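Local coordinates for protein putative fructose-bisphosphate aldolase (Coccidioides immitis, PDB 3PM6) that binds a zinc ion and is a putative member of the class II fructose-bisphosphate aldolase family, with a TIM-barrel fold, at residues P17-A22 against P53-L58; I32-L37 against L41-A46; R45-K50 against V83-H88. All blocks are in the same frame, centred on the assembly; numbering follows the deposited sequence.

Overall arrangement
The three contacts occupy neighbouring parts of one eight-stranded TIM barrel: contact 1 covers the end where the strands begin, and contacts 2 and 3 pack a helix on the outside of the wall. Strands 29-33, 54-58 and 85-92 lie side by side, joined by backbone hydrogen bonds. Contact 1 sets helix 16-24 against strand 54-58; contacts 2 and 3 share helix 37-49, which packs on its own preceding strand and, at its far end, on the approach to strand 85-92. Contact 3 is centred about 9 Å from each of the others, contacts 1 and 2 about 14 Å apart. Along the chain, contact 2 is nested inside contact 1, whereas the segments of contacts 1 and 3 alternate.

Contact 1 (P17-A22 against P53-L58); sequences PLLTFA and PAMILL
L18 and L19, successive residues of helix 17-22, meet the first residues of strand 54-58, whose axis passes 10.6 Å from that of the helix with 135° between their N-to-C directions. The backbones come nearest at L18 and P53, where the CA atoms are 7.4 Å apart, so side chains must bridge most of the gap. M55 does this with a chain that is fully extended beyond CG (chi2 180°, chi3 173°), carrying its CE methyl to both leucines. L18 meets it tip to tip, CD2 to CE at 3.9 Å, and the same L18 CD2 rests 3.7 Å from the carbonyl oxygen A54 O. L19 instead crosses the methionine at about a right angle; its CD1 lies 3.5 Å from M55 CE, a close fit for two methyl carbons. M55 and L57 point into the barrel, where they meet side chains of strands 29-33, 85-92 and 245-250, and L19 joins M55 in packing on K247 of the last of these. Helix 16-24 therefore sits across the end of the barrel where the strands begin, as an N-terminal helix does in some TIM barrels, while the zinc is about 12 Å from the M55 side chain. No hydrogen bond links the two segments: what joins them directly is apolar, chiefly methyl contact, buried from solvent and dependent on shape and on the exclusion of water.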
ATOM      1  N   PRO A  17     -20.710  12.696   7.984  1.00 26.13           N
ATOM      2  CA  PRO A  17     -21.046  13.979   7.341  1.00 26.13           C
ATOM      3  C   PRO A  17     -21.062  13.902   5.811  1.00 25.88           C
ATOM      4  O   PRO A  17     -21.882  14.569   5.170  1.00 27.50           O
ATOM      5  CB  PRO A  17     -19.933  14.926   7.820  1.00 26.02           C
ATOM      6  CG  PRO A  17     -19.426  14.343   9.049  1.00 26.08           C
ATOM      7  CD  PRO A  17     -19.595  12.843   8.942  1.00 26.44           C
ATOM      8  N   LEU A  18     -20.178  13.107   5.222  1.00 25.01           N
ATOM      9  CA  LEU A  18     -20.096  13.011   3.761  1.00 24.20           C
ATOM     10  C   LEU A  18     -21.413  12.650   3.100  1.00 24.20           C
ATOM     11  O   LEU A  18     -21.785  13.297   2.122  1.00 23.44           O
ATOM     12  CB  LEU A  18     -19.005  12.029   3.296  1.00 23.21           C
ATOM     13  CG  LEU A  18     -17.543  12.461   3.225  1.00 24.16           C
ATOM     14  CD1 LEU A  18     -17.005  12.998   4.560  1.00 23.03           C
ATOM     15  CD2 LEU A  18     -16.646  11.320   2.724  1.00 21.61           C
ATOM     16  N   LEU A  19     -22.110  11.629   3.620  1.00 24.11           N
ATOM     17  CA  LEU A  19     -23.393  11.203   3.022  1.00 24.62           C
ATOM     18  C   LEU A  19     -24.529  12.180   3.309  1.00 25.42           C
ATOM     19  O   LEU A  19     -25.354  12.446   2.449  1.00 25.31           O
ATOM     20  CB  LEU A  19     -23.792   9.786   3.448  1.00 24.00           C
ATOM     21  CG  LEU A  19     -23.335   8.641   2.541  1.00 22.44           C
ATOM     22  CD1 LEU A  19     -21.874   8.315   2.772  1.00 21.58           C
ATOM     23  CD2 LEU A  19     -24.166   7.416   2.831  1.00 21.19           C
ATOM     24  N   THR A  20     -24.548  12.697   4.531  1.00 26.20           N
ATOM     25  CA  THR A  20     -25.433  13.764   4.932  1.00 28.02           C
ATOM     26  C   THR A  20     -25.308  14.918   3.931  1.00 28.64           C
ATOM     27  O   THR A  20     -26.283  15.336   3.356  1.00 28.93           O
ATOM     28  CB  THR A  20     -25.022  14.255   6.337  1.00 28.08           C
ATOM     29  OG1 THR A  20     -25.252  13.200   7.278  1.00 29.68           O
ATOM     30  CG2 THR A  20     -25.783  15.516   6.743  1.00 29.26           C
ATOM     31  N   PHE A  21     -24.088  15.411   3.732  1.00 29.77           N
ATOM     32  CA  PHE A  21     -23.851  16.561   2.851  1.00 30.56           C
ATOM     33  C   PHE A  21     -24.260  16.242   1.409  1.00 30.62           C
ATOM     34  O   PHE A  21     -24.925  17.053   0.756  1.00 31.42           O
ATOM     35  CB  PHE A  21     -22.382  16.997   2.900  1.00 30.15           C
ATOM     36  CG  PHE A  21     -22.122  18.292   2.187  1.00 31.85           C
ATOM     37  CD1 PHE A  21     -22.162  19.504   2.884  1.00 32.31           C
ATOM     38  CD2 PHE A  21     -21.872  18.314   0.817  1.00 30.91           C
ATOM     39  CE1 PHE A  21     -21.923  20.705   2.224  1.00 33.79           C
ATOM     40  CE2 PHE A  21     -21.641  19.521   0.142  1.00 31.75           C
ATOM     41  CZ  PHE A  21     -21.671  20.708   0.840  1.00 33.87           C
ATOM     42  N   ALA A  22     -23.848  15.073   0.923  1.00 29.41           N
ATOM     43  CA  ALA A  22     -24.193  14.624  -0.425  1.00 29.80           C
ATOM     44  C   ALA A  22     -25.715  14.525  -0.667  1.00 30.16           C
ATOM     45  O   ALA A  22     -26.198  14.968  -1.694  1.00 30.43           O
ATOM     46  CB  ALA A  22     -23.491  13.297  -0.757  1.00 28.05           C
ATOM     47  N   PRO A  53     -14.955  15.002  -2.497  1.00 20.05           N
ATOM     48  CA  PRO A  53     -14.914  14.009  -1.447  1.00 19.91           C
ATOM     49  C   PRO A  53     -14.832  12.626  -2.095  1.00 19.11           C
ATOM     50  O   PRO A  53     -15.094  12.497  -3.291  1.00 18.50           O
ATOM     51  CB  PRO A  53     -16.272  14.181  -0.789  1.00 19.94           C
ATOM     52  CG  PRO A  53     -17.169  14.611  -1.943  1.00 19.56           C
ATOM     53  CD  PRO A  53     -16.285  15.633  -2.583  1.00 20.61           C
ATOM     54  N   ALA A  54     -14.442  11.612  -1.323  1.00 18.82           N
ATOM     55  CA  ALA A  54     -14.354  10.235  -1.826  1.00 17.38           C
ATOM     56  C   ALA A  54     -14.299   9.293  -0.664  1.00 16.76           C
ATOM     57  O   ALA A  54     -14.143   9.714   0.457  1.00 17.51           O
ATOM     58  CB  ALA A  54     -13.086  10.021  -2.725  1.00 16.99           C
ATOM     59  N   MET A  55     -14.445   8.005  -0.936  1.00 15.99           N
ATOM     60  CA  MET A  55     -14.195   7.003   0.073  1.00 16.07           C
ATOM     61  C   MET A  55     -13.311   5.951  -0.548  1.00 15.15           C
ATOM     62  O   MET A  55     -13.461   5.601  -1.728  1.00 15.33           O
ATOM     63  CB  MET A  55     -15.509   6.387   0.588  1.00 15.84           C
ATOM     64  CG  MET A  55     -16.343   7.321   1.446  1.00 16.88           C
ATOM     65  SD  MET A  55     -17.909   6.537   2.033  1.00 17.88           S
ATOM     66  CE  MET A  55     -18.462   7.853   3.137  1.00 19.73           C
ATOM     67  N   ILE A  56     -12.390   5.442   0.244  1.00 14.76           N
ATOM     68  CA  ILE A  56     -11.550   4.334  -0.202  1.00 13.93           C
ATOM     69  C   ILE A  56     -12.209   3.064   0.402  1.00 14.32           C
ATOM     70  O   ILE A  56     -12.450   3.000   1.615  1.00 13.37           O
ATOM     71  CB  ILE A  56     -10.070   4.515   0.296  1.00 13.85           C
ATOM     72  CG1 ILE A  56      -9.416   5.781  -0.295  1.00 14.74           C
ATOM     73  CG2 ILE A  56      -9.224   3.267   0.063  1.00 12.23           C
ATOM     74  CD1 ILE A  56      -8.071   6.080   0.296  1.00 20.06           C
ATOM     75  N   LEU A  57     -12.534   2.089  -0.453  1.00 13.60           N
ATOM     76  CA  LEU A  57     -13.108   0.839   0.030  1.00 13.24           C
ATOM     77  C   LEU A  57     -12.103  -0.295   0.001  1.00 12.95           C
ATOM     78  O   LEU A  57     -11.442  -0.505  -1.001  1.00 13.80           O
ATOM     79  CB  LEU A  57     -14.372   0.469  -0.772  1.00 12.70           C
ATOM     80  CG  LEU A  57     -15.650   1.142  -0.270  1.00 12.69           C
ATOM     81  CD1 LEU A  57     -15.494   2.710  -0.291  1.00 12.19           C
ATOM     82  CD2 LEU A  57     -16.834   0.735  -1.125  1.00  8.40           C
ATOM     83  N   LEU A  58     -11.972  -1.030   1.101  1.00 13.49           N
ATOM     84  CA  LEU A  58     -11.145  -2.230   1.101  1.00 14.14           C
ATOM     85  C   LEU A  58     -12.051  -3.439   1.329  1.00 15.04           C
ATOM     86  O   LEU A  58     -13.104  -3.293   1.948  1.00 13.61           O
ATOM     87  CB  LEU A  58     -10.062  -2.140   2.186  1.00 14.76           C
ATOM     88  CG  LEU A  58      -8.941  -1.105   1.957  1.00 12.62           C
ATOM     89  CD1 LEU A  58      -8.152  -1.027   3.244  1.00 12.08           C
ATOM     90  CD2 LEU A  58      -7.993  -1.528   0.779  1.00 10.79           C
TER

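Contact 2 (I32-L37 against L41-A46); sequences ICVYNL and LAIIRA
I43 turns CG1 away from its own carbonyl carbon, beside the backbone N (chi1 -65°), and a nearly extended chi2 of 157° then sends CD1 out from the helix toward I32 and V34. One turn before L41 in the same helix, L37 holds CG anti to the backbone N (chi1 171°), which brings its CD1 over to L41. The CD1 methyl of I43 is the hub: it lies 3.7 Å from I32 CB and 3.6 Å from I32 O, and the two isoleucine side chains lie alongside one another, running in opposite senses. With V34 the approach is tip to tip, and the V34 CG1 to I43 CD1 distance of 3.4 Å marks a tight spot. L37 and L41 cross obliquely, with L37 CD1 3.8 Å from L41 CG. Their backbones are joined as well, L41 N donating to L37 O at 2.9 Å in the first turn of helix 37-49. Just before that turn N36 occupies the N-cap position, its OD1 accepting from G39 N while ND2 is hydrogen-bonded to NE2 of H275 of the second subunit. This is the strand-to-helix half of a beta-alpha-beta unit, strand 29-33, helix 37-49 and strand 54-58, and I43 also packs on A54 and I56 of the last strand. L37 and L41 lie against L70 and Y65 of the second subunit, respectively. Apolar contacts thus fix the helix on the barrel wall, while polar groups at its start serve both the helix and the dimer.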
ATOM      1  N   ILE A  32     -14.794   3.981  -3.927  1.00 13.44           N
ATOM      2  CA  ILE A  32     -14.032   3.209  -4.902  1.00 12.05           C
ATOM      3  C   ILE A  32     -13.306   2.093  -4.221  1.00 12.77           C
ATOM      4  O   ILE A  32     -12.466   2.344  -3.343  1.00 12.93           O
ATOM      5  CB  ILE A  32     -12.958   4.138  -5.599  1.00 12.13           C
ATOM      6  CG1 ILE A  32     -13.587   5.470  -6.033  1.00 11.61           C
ATOM      7  CG2 ILE A  32     -12.224   3.407  -6.725  1.00 10.11           C
ATOM      8  CD1 ILE A  32     -14.722   5.322  -7.031  1.00 12.76           C
ATOM      9  N   CYS A  33     -13.639   0.859  -4.604  1.00 13.57           N
ATOM     10  CA  CYS A  33     -12.932  -0.309  -4.158  1.00 14.90           C
ATOM     11  C   CYS A  33     -11.562  -0.369  -4.738  1.00 15.63           C
ATOM     12  O   CYS A  33     -11.373  -0.225  -5.962  1.00 16.86           O
ATOM     13  CB  CYS A  33     -13.673  -1.587  -4.581  1.00 14.87           C
ATOM     14  SG  CYS A  33     -15.321  -1.616  -3.924  0.96 16.54           S
ATOM     15  N   VAL A  34     -10.595  -0.657  -3.883  1.00 15.83           N
ATOM     16  CA  VAL A  34      -9.215  -0.831  -4.349  1.00 15.29           C
ATOM     17  C   VAL A  34      -8.585  -2.016  -3.663  1.00 15.39           C
ATOM     18  O   VAL A  34      -9.089  -2.449  -2.617  1.00 14.73           O
ATOM     19  CB  VAL A  34      -8.342   0.406  -4.050  1.00 15.90           C
ATOM     20  CG1 VAL A  34      -8.775   1.612  -4.881  1.00 14.84           C
ATOM     21  CG2 VAL A  34      -8.324   0.720  -2.577  1.00 16.14           C
ATOM     22  N   TYR A  35      -7.474  -2.508  -4.240  1.00 15.21           N
ATOM     23  CA  TYR A  35      -6.762  -3.711  -3.782  1.00 16.16           C
ATOM     24  C   TYR A  35      -5.299  -3.436  -3.499  1.00 16.52           C
ATOM     25  O   TYR A  35      -4.545  -4.360  -3.142  1.00 16.85           O
ATOM     26  CB  TYR A  35      -6.765  -4.799  -4.861  1.00 16.90           C
ATOM     27  CG  TYR A  35      -8.125  -5.285  -5.264  1.00 17.35           C
ATOM     28  CD1 TYR A  35      -8.757  -6.331  -4.584  1.00 16.77           C
ATOM     29  CD2 TYR A  35      -8.779  -4.698  -6.339  1.00 17.69           C
ATOM     30  CE1 TYR A  35     -10.027  -6.782  -5.002  1.00 17.80           C
ATOM     31  CE2 TYR A  35     -10.013  -5.123  -6.739  1.00 18.98           C
ATOM     32  CZ  TYR A  35     -10.627  -6.167  -6.091  1.00 17.65           C
ATOM     33  OH  TYR A  35     -11.877  -6.510  -6.547  1.00 18.66           O
ATOM     34  N   ASN A  36      -4.896  -2.183  -3.689  1.00 15.74           N
ATOM     35  CA  ASN A  36      -3.502  -1.860  -3.751  1.00 16.86           C
ATOM     36  C   ASN A  36      -3.229  -0.358  -3.607  1.00 17.07           C
ATOM     37  O   ASN A  36      -4.135   0.504  -3.696  1.00 16.33           O
ATOM     38  CB  ASN A  36      -2.889  -2.421  -5.051  1.00 17.40           C
ATOM     39  CG  ASN A  36      -3.686  -2.038  -6.289  1.00 18.34           C
ATOM     40  OD1 ASN A  36      -4.027  -0.868  -6.495  1.00 20.73           O
ATOM     41  ND2 ASN A  36      -4.004  -3.031  -7.105  1.00 17.46           N
ATOM     42  N   LEU A  37      -1.971  -0.065  -3.333  1.00 17.41           N
ATOM     43  CA  LEU A  37      -1.509   1.307  -3.176  1.00 18.19           C
ATOM     44  C   LEU A  37      -1.718   2.129  -4.447  1.00 18.02           C
ATOM     45  O   LEU A  37      -2.025   3.297  -4.349  1.00 19.35           O
ATOM     46  CB  LEU A  37      -0.021   1.319  -2.773  1.00 18.75           C
ATOM     47  CG  LEU A  37       0.823   2.596  -2.734  1.00 21.24           C
ATOM     48  CD1 LEU A  37       0.158   3.713  -1.992  1.00 24.80           C
ATOM     49  CD2 LEU A  37       2.132   2.279  -2.052  1.00 26.27           C
ATOM     50  N   LEU A  41      -3.648   5.676  -4.364  1.00 18.05           N
ATOM     51  CA  LEU A  41      -3.070   6.913  -4.909  1.00 19.67           C
ATOM     52  C   LEU A  41      -3.973   7.480  -5.982  1.00 19.67           C
ATOM     53  O   LEU A  41      -4.200   8.696  -6.010  1.00 21.21           O
ATOM     54  CB  LEU A  41      -1.666   6.679  -5.481  1.00 19.21           C
ATOM     55  CG  LEU A  41      -0.623   6.540  -4.378  1.00 22.20           C
ATOM     56  CD1 LEU A  41       0.765   6.260  -4.952  1.00 24.78           C
ATOM     57  CD2 LEU A  41      -0.608   7.808  -3.513  1.00 25.38           C
ATOM     58  N   ALA A  42      -4.486   6.610  -6.852  1.00 18.82           N
ATOM     59  CA  ALA A  42      -5.443   7.042  -7.886  1.00 18.84           C
ATOM     60  C   ALA A  42      -6.630   7.783  -7.292  1.00 18.55           C
ATOM     61  O   ALA A  42      -7.046   8.830  -7.825  1.00 19.01           O
ATOM     62  CB  ALA A  42      -5.901   5.847  -8.763  1.00 17.89           C
ATOM     63  N   ILE A  43      -7.170   7.275  -6.183  1.00 17.81           N
ATOM     64  CA  ILE A  43      -8.312   7.938  -5.533  1.00 17.66           C
ATOM     65  C   ILE A  43      -7.976   9.298  -4.906  1.00 18.13           C
ATOM     66  O   ILE A  43      -8.710  10.261  -5.115  1.00 18.22           O
ATOM     67  CB  ILE A  43      -8.968   7.079  -4.416  1.00 17.68           C
ATOM     68  CG1 ILE A  43      -9.613   5.814  -5.000  1.00 16.71           C
ATOM     69  CG2 ILE A  43     -10.013   7.904  -3.659  1.00 16.85           C
ATOM     70  CD1 ILE A  43      -9.750   4.687  -3.939  1.00 12.84           C
ATOM     71  N   ILE A  44      -6.912   9.359  -4.110  1.00 19.00           N
ATOM     72  CA  ILE A  44      -6.469  10.621  -3.499  1.00 20.33           C
ATOM     73  C   ILE A  44      -6.211  11.667  -4.591  1.00 20.03           C
ATOM     74  O   ILE A  44      -6.611  12.792  -4.440  1.00 20.73           O
ATOM     75  CB  ILE A  44      -5.139  10.476  -2.689  1.00 20.94           C
ATOM     76  CG1 ILE A  44      -5.204   9.336  -1.646  1.00 23.55           C
ATOM     77  CG2 ILE A  44      -4.776  11.816  -2.030  1.00 22.07           C
ATOM     78  CD1 ILE A  44      -6.354   9.415  -0.705  1.00 25.41           C
ATOM     79  N   ARG A  45      -5.536  11.278  -5.672  1.00 20.22           N
ATOM     80  CA  ARG A  45      -5.166  12.242  -6.713  1.00 22.54           C
ATOM     81  C   ARG A  45      -6.405  12.729  -7.462  1.00 22.50           C
ATOM     82  O   ARG A  45      -6.574  13.939  -7.698  1.00 23.07           O
ATOM     83  CB  ARG A  45      -4.203  11.613  -7.711  1.00 22.50           C
ATOM     84  CG  ARG A  45      -2.778  11.665  -7.318  1.00 23.43           C
ATOM     85  CD  ARG A  45      -2.004  10.754  -8.257  1.00 24.91           C
ATOM     86  NE  ARG A  45      -0.736  10.369  -7.654  1.00 28.27           N
ATOM     87  CZ  ARG A  45       0.284   9.838  -8.316  1.00 31.05           C
ATOM     88  NH1 ARG A  45       0.224   9.619  -9.628  1.00 29.86           N
ATOM     89  NH2 ARG A  45       1.389   9.545  -7.655  1.00 33.31           N
ATOM     90  N   ALA A  46      -7.264  11.780  -7.829  1.00 21.52           N
ATOM     91  CA  ALA A  46      -8.502  12.096  -8.530  1.00 21.42           C
ATOM     92  C   ALA A  46      -9.337  13.027  -7.687  1.00 21.16           C
ATOM     93  O   ALA A  46      -9.779  14.048  -8.169  1.00 21.99           O
ATOM     94  CB  ALA A  46      -9.287  10.821  -8.865  1.00 20.36           C
TER

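Contact 3 (R45-K50 against V83-H88); sequences RAAEHK and VPITLH
V83 reaches helix 45-49 through both branches of its short side chain. Its CB makes no close contact itself but splits into two methyls, and a chi1 of -61° places CG1 beside the backbone N and CG2 between that N and the carbonyl carbon. CG2 comes to 3.7 Å from A47 CB, the nearest approach of side chains across the contact, and lies 3.9 Å from A47 O. CG1 is equally near that carbonyl oxygen, at 3.9 Å, and borders the next residue, 4.2 Å from E48 CA. Both methyls thus face the A47 carbonyl oxygen from one side, with methylene E48 CG as a looser neighbour of CG2 at 4.2 Å. In the barrel this places the last turn of helix 37-49, the helix that follows the first strand, on the turn leading into the third, strand 85-92, which farther along supplies H91 to the zinc. From that strand I85 adds a second apolar contact, its CD1 4.0 Å from A47 CB, so the alanine methyl is touched by two branched side chains at once. I85 also packs on I56 of strand 54-58, and A47 on M290 of helix 271-292. The carboxylate of E48, a partly exposed residue, turns to the backbone just before V83, where its OE2 accepts a hydrogen bond from S82 N.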
ATOM      1  N   ARG A  45      -5.536  11.278  -5.672  1.00 20.22           N
ATOM      2  CA  ARG A  45      -5.166  12.242  -6.713  1.00 22.54           C
ATOM      3  C   ARG A  45      -6.405  12.729  -7.462  1.00 22.50           C
ATOM      4  O   ARG A  45      -6.574  13.939  -7.698  1.00 23.07           O
ATOM      5  CB  ARG A  45      -4.203  11.613  -7.711  1.00 22.50           C
ATOM      6  CG  ARG A  45      -2.778  11.665  -7.318  1.00 23.43           C
ATOM      7  CD  ARG A  45      -2.004  10.754  -8.257  1.00 24.91           C
ATOM      8  NE  ARG A  45      -0.736  10.369  -7.654  1.00 28.27           N
ATOM      9  CZ  ARG A  45       0.284   9.838  -8.316  1.00 31.05           C
ATOM     10  NH1 ARG A  45       0.224   9.619  -9.628  1.00 29.86           N
ATOM     11  NH2 ARG A  45       1.389   9.545  -7.655  1.00 33.31           N
ATOM     12  N   ALA A  46      -7.264  11.780  -7.829  1.00 21.52           N
ATOM     13  CA  ALA A  46      -8.502  12.096  -8.530  1.00 21.42           C
ATOM     14  C   ALA A  46      -9.337  13.027  -7.687  1.00 21.16           C
ATOM     15  O   ALA A  46      -9.779  14.048  -8.169  1.00 21.99           O
ATOM     16  CB  ALA A  46      -9.287  10.821  -8.865  1.00 20.36           C
ATOM     17  N   ALA A  47      -9.500  12.696  -6.411  1.00 21.69           N
ATOM     18  CA  ALA A  47     -10.295  13.484  -5.484  1.00 21.63           C
ATOM     19  C   ALA A  47      -9.717  14.893  -5.278  1.00 23.06           C
ATOM     20  O   ALA A  47     -10.461  15.876  -5.195  1.00 21.91           O
ATOM     21  CB  ALA A  47     -10.415  12.759  -4.120  1.00 21.38           C
ATOM     22  N   GLU A  48      -8.401  15.000  -5.168  1.00 24.54           N
ATOM     23  CA  GLU A  48      -7.828  16.340  -4.988  1.00 26.43           C
ATOM     24  C   GLU A  48      -7.903  17.109  -6.295  1.00 27.00           C
ATOM     25  O   GLU A  48      -8.272  18.285  -6.287  1.00 28.37           O
ATOM     26  CB  GLU A  48      -6.423  16.276  -4.433  1.00 26.50           C
ATOM     27  CG  GLU A  48      -6.399  15.887  -2.925  1.00 28.98           C
ATOM     28  CD  GLU A  48      -4.988  15.680  -2.386  1.00 30.82           C
ATOM     29  OE1 GLU A  48      -4.037  15.581  -3.195  1.00 29.69           O
ATOM     30  OE2 GLU A  48      -4.830  15.607  -1.152  1.00 32.51           O
ATOM     31  N   HIS A  49      -7.606  16.446  -7.415  1.00 26.46           N
ATOM     32  CA  HIS A  49      -7.685  17.111  -8.715  1.00 26.78           C
ATOM     33  C   HIS A  49      -9.096  17.689  -8.958  1.00 26.46           C
ATOM     34  O   HIS A  49      -9.231  18.860  -9.330  1.00 25.87           O
ATOM     35  CB  HIS A  49      -7.235  16.190  -9.859  1.00 26.41           C
ATOM     36  CG  HIS A  49      -7.156  16.870 -11.194  1.00 29.64           C
ATOM     37  ND1 HIS A  49      -7.513  16.247 -12.375  1.00 29.47           N
ATOM     38  CD2 HIS A  49      -6.779  18.132 -11.533  1.00 30.99           C
ATOM     39  CE1 HIS A  49      -7.378  17.101 -13.379  1.00 28.63           C
ATOM     40  NE2 HIS A  49      -6.921  18.243 -12.896  1.00 30.90           N
ATOM     41  N   LYS A  50     -10.134  16.887  -8.699  1.00 25.12           N
ATOM     42  CA  LYS A  50     -11.516  17.270  -9.008  1.00 23.64           C
ATOM     43  C   LYS A  50     -12.203  18.000  -7.860  1.00 23.68           C
ATOM     44  O   LYS A  50     -13.402  18.337  -7.941  1.00 24.04           O
ATOM     45  CB  LYS A  50     -12.333  16.016  -9.368  1.00 23.92           C
ATOM     46  CG  LYS A  50     -11.803  15.242 -10.560  1.00 23.28           C
ATOM     47  CD  LYS A  50     -11.930  16.067 -11.834  1.00 24.84           C
ATOM     48  CE  LYS A  50     -13.292  15.909 -12.430  1.00 24.35           C
ATOM     49  NZ  LYS A  50     -13.237  16.125 -13.887  1.00 26.41           N
ATOM     50  N   VAL A  83      -9.000  17.041   0.809  1.00 24.74           N
ATOM     51  CA  VAL A  83     -10.430  16.997   0.573  1.00 23.60           C
ATOM     52  C   VAL A  83     -10.927  15.894   1.509  1.00 23.77           C
ATOM     53  O   VAL A  83     -10.105  15.070   1.982  1.00 23.27           O
ATOM     54  CB  VAL A  83     -10.777  16.696  -0.927  1.00 22.95           C
ATOM     55  CG1 VAL A  83     -10.228  17.789  -1.849  1.00 24.32           C
ATOM     56  CG2 VAL A  83     -10.284  15.317  -1.383  1.00 21.96           C
ATOM     57  N   PRO A  84     -12.243  15.867   1.804  1.00 23.43           N
ATOM     58  CA  PRO A  84     -12.719  14.789   2.686  1.00 23.21           C
ATOM     59  C   PRO A  84     -12.687  13.398   2.015  1.00 21.84           C
ATOM     60  O   PRO A  84     -13.372  13.157   1.005  1.00 20.56           O
ATOM     61  CB  PRO A  84     -14.148  15.223   3.031  1.00 23.22           C
ATOM     62  CG  PRO A  84     -14.242  16.645   2.617  1.00 23.82           C
ATOM     63  CD  PRO A  84     -13.351  16.754   1.431  1.00 23.83           C
ATOM     64  N   ILE A  85     -11.863  12.510   2.581  1.00 21.59           N
ATOM     65  CA  ILE A  85     -11.817  11.114   2.166  1.00 20.06           C
ATOM     66  C   ILE A  85     -11.792  10.205   3.408  1.00 20.51           C
ATOM     67  O   ILE A  85     -10.957  10.390   4.296  1.00 20.50           O
ATOM     68  CB  ILE A  85     -10.573  10.816   1.313  1.00 19.46           C
ATOM     69  CG1 ILE A  85     -10.392  11.848   0.206  1.00 19.04           C
ATOM     70  CG2 ILE A  85     -10.685   9.420   0.708  1.00 18.63           C
ATOM     71  CD1 ILE A  85      -9.069  11.688  -0.540  1.00 17.07           C
ATOM     72  N   THR A  86     -12.684   9.208   3.457  1.00 20.01           N
ATOM     73  CA  THR A  86     -12.703   8.270   4.578  1.00 19.00           C
ATOM     74  C   THR A  86     -12.569   6.845   4.092  1.00 19.41           C
ATOM     75  O   THR A  86     -12.659   6.585   2.896  1.00 20.35           O
ATOM     76  CB  THR A  86     -13.990   8.422   5.427  1.00 19.66           C
ATOM     77  OG1 THR A  86     -15.126   8.059   4.641  1.00 17.30           O
ATOM     78  CG2 THR A  86     -14.146   9.908   5.931  1.00 18.09           C
ATOM     79  N   LEU A  87     -12.393   5.925   5.040  1.00 18.79           N
ATOM     80  CA  LEU A  87     -12.064   4.540   4.767  1.00 17.65           C
ATOM     81  C   LEU A  87     -13.196   3.569   5.188  1.00 16.74           C
ATOM     82  O   LEU A  87     -13.689   3.630   6.301  1.00 17.61           O
ATOM     83  CB  LEU A  87     -10.745   4.185   5.457  1.00 17.06           C
ATOM     84  CG  LEU A  87     -10.246   2.758   5.279  1.00 14.21           C
ATOM     85  CD1 LEU A  87      -9.981   2.429   3.808  1.00 13.16           C
ATOM     86  CD2 LEU A  87      -8.978   2.578   6.119  1.00 15.05           C
ATOM     87  N   HIS A  88     -13.574   2.681   4.282  1.00 15.14           N
ATOM     88  CA  HIS A  88     -14.762   1.850   4.451  1.00 14.47           C
ATOM     89  C   HIS A  88     -14.391   0.412   4.174  1.00 13.15           C
ATOM     90  O   HIS A  88     -13.752   0.115   3.154  1.00 12.36           O
ATOM     91  CB  HIS A  88     -15.800   2.317   3.433  1.00 15.65           C
ATOM     92  CG  HIS A  88     -17.114   1.608   3.514  1.00 16.37           C
ATOM     93  ND1 HIS A  88     -17.988   1.773   4.569  1.00 16.44           N
ATOM     94  CD2 HIS A  88     -17.725   0.773   2.639  1.00 15.41           C
ATOM     95  CE1 HIS A  88     -19.083   1.067   4.336  1.00 17.10           C
ATOM     96  NE2 HIS A  88     -18.957   0.474   3.158  1.00 14.50           N
TER